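Local coordinates for threonine synthase (PDB 4F4F), which probably catalyses the pyridoxal-phosphate-dependent conversion of O-phospho-L-homoserine and water to L-threonine and phosphate, the last step of threonine biosynthesis, at residues 19-24 with 69-74. Numbering follows the deposited sequence.
Sequences GFSDAL and GGEIPA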
loop_
_atom_site.group_PDB
_atom_site.type_symbol
_atom_site.label_atom_id
_atom_site.label_comp_id
_atom_site.label_asym_id
_atom_site.label_seq_id
_atom_site.Cartn_x
_atom_site.Cartn_y
_atom_site.Cartn_z
ATOM N N GLY A 19 -14.920 -7.660 14.677
ATOM C CA GLY A 19 -15.556 -7.687 13.379
ATOM C C GLY A 19 -14.839 -6.751 12.395
ATOM O O GLY A 19 -13.919 -5.999 12.758
ATOM N N PHE A 20 -15.231 -6.815 11.125
ATOM C CA PHE A 20 -14.611 -5.984 10.100
ATOM C C PHE A 20 -14.614 -4.483 10.419
ATOM O O PHE A 20 -13.587 -3.850 10.334
ATOM C CB PHE A 20 -15.329 -6.162 8.752
ATOM C CG PHE A 20 -14.793 -5.262 7.682
ATOM C CD1 PHE A 20 -13.513 -5.482 7.167
ATOM C CD2 PHE A 20 -15.515 -4.184 7.238
ATOM C CE1 PHE A 20 -12.993 -4.652 6.205
ATOM C CE2 PHE A 20 -14.998 -3.340 6.271
ATOM C CZ PHE A 20 -13.724 -3.579 5.766
ATOM N N SER A 21 -15.776 -3.920 10.769
ATOM C CA SER A 21 -15.893 -2.500 10.954
ATOM C C SER A 21 -14.961 -2.027 12.039
ATOM O O SER A 21 -14.238 -1.049 11.873
ATOM C CB SER A 21 -17.331 -2.130 11.296
ATOM O OG SER A 21 -18.135 -2.370 10.171
ATOM N N ASP A 22 -14.968 -2.730 13.156
ATOM C CA ASP A 22 -14.073 -2.398 14.246
ATOM C C ASP A 22 -12.626 -2.562 13.845
ATOM O O ASP A 22 -11.813 -1.713 14.180
ATOM C CB ASP A 22 -14.393 -3.253 15.479
ATOM C CG ASP A 22 -15.615 -2.785 16.192
ATOM O OD1 ASP A 22 -15.865 -1.582 16.128
ATOM O OD2 ASP A 22 -16.347 -3.603 16.790
ATOM N N ALA A 23 -12.289 -3.649 13.140
ATOM C CA ALA A 23 -10.918 -3.832 12.700
ATOM C C ALA A 23 -10.500 -2.652 11.829
ATOM O O ALA A 23 -9.355 -2.207 11.909
ATOM C CB ALA A 23 -10.726 -5.140 11.963
ATOM N N LEU A 24 -11.433 -2.147 11.010
ATOM C CA LEU A 24 -11.163 -1.009 10.141
ATOM C C LEU A 24 -10.838 0.251 10.958
ATOM O O LEU A 24 -9.979 1.009 10.576
ATOM C CB LEU A 24 -12.354 -0.745 9.205
ATOM C CG LEU A 24 -12.213 0.402 8.187
ATOM C CD1 LEU A 24 -13.114 0.220 6.983
ATOM C CD2 LEU A 24 -12.493 1.743 8.851
ATOM N N GLY A 69 -17.928 -9.382 6.438
ATOM C CA GLY A 69 -18.673 -10.083 7.482
ATOM C C GLY A 69 -20.140 -9.703 7.535
ATOM O O GLY A 69 -20.754 -9.711 8.604
ATOM N N GLY A 70 -20.692 -9.318 6.392
ATOM C CA GLY A 70 -22.069 -8.867 6.353
ATOM C C GLY A 70 -22.354 -7.510 6.971
ATOM O O GLY A 70 -23.515 -7.153 7.122
ATOM N N GLU A 71 -21.331 -6.721 7.278
ATOM C CA GLU A 71 -21.552 -5.469 7.990
ATOM C C GLU A 71 -21.843 -4.328 7.045
ATOM O O GLU A 71 -22.290 -3.278 7.472
ATOM C CB GLU A 71 -20.341 -5.144 8.851
ATOM C CG GLU A 71 -20.074 -6.259 9.839
ATOM C CD GLU A 71 -18.943 -5.947 10.767
ATOM O OE1 GLU A 71 -18.343 -4.867 10.670
ATOM O OE2 GLU A 71 -18.640 -6.806 11.592
ATOM N N ILE A 72 -21.558 -4.503 5.760
ATOM C CA ILE A 72 -21.899 -3.467 4.791
ATOM C C ILE A 72 -22.892 -4.082 3.801
ATOM O O ILE A 72 -22.531 -4.986 3.052
ATOM C CB ILE A 72 -20.665 -2.916 4.049
ATOM C CG1 ILE A 72 -19.561 -2.475 5.018
ATOM C CG2 ILE A 72 -21.033 -1.716 3.207
ATOM C CD1 ILE A 72 -18.303 -1.995 4.296
ATOM N N PRO A 73 -24.143 -3.601 3.790
ATOM C CA PRO A 73 -25.152 -4.156 2.872
ATOM C C PRO A 73 -24.696 -4.095 1.426
ATOM O O PRO A 73 -23.984 -3.167 1.049
ATOM C CB PRO A 73 -26.359 -3.247 3.090
ATOM C CG PRO A 73 -26.170 -2.715 4.467
ATOM C CD PRO A 73 -24.693 -2.485 4.573
ATOM N N ALA A 74 -25.103 -5.094 0.645
ATOM C CA ALA A 74 -24.618 -5.293 -0.697
ATOM C C ALA A 74 -24.756 -4.070 -1.586
ATOM O O ALA A 74 -23.830 -3.740 -2.317
ATOM C CB ALA A 74 -25.290 -6.503 -1.344
HETATM O O HOH W 1 -17.009 -4.710 13.700
#
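Glu71 reaches out of the loop between helices 56-64 and 74-86 and sets its carboxylate against the first turn of helix 20-26, where it meets Ser21 twice through one oxygen. The backbone N of Ser21 donates to Glu71 OE1 at 2.7 Å, with an N-H...O angle of 151°, arriving on the syn side of the carboxylate and 25° out of its plane. The hydroxyl gives the second bond, Ser21 OG to Glu71 OE1 at 2.6 Å, and lies almost in line with the C-O bond. Both donors can serve the same oxygen because Ser21 OG sits beside its own backbone N (chi1 -68°). From CG onward the glutamate chain is extended, carrying the carboxylate across to the helix. A water that accepts from Asp22 N at 2.9 Å donates a weak bond to Glu71 OE1. The same oxygen lies at the edge of the Phe20 ring, near its plane.

Apolar contact is slighter. Phe20 CE2 approaches Ile72 CD1 at 4.1 Å, the ring and the branched chain crossing obliquely. Met127 of helix 117-134 and Tyr8 of strand 8-10 also pack on Phe20, and Ile72 rests on Phe77 and Met80.

Glu71, from the loop before helix 74-86, thus accepts the Ser21 N-H in the first turn of helix 20-26, and its negative charge probably interacts favourably with the helix dipole, joining two parts of the N-terminal region well away from the cofactor.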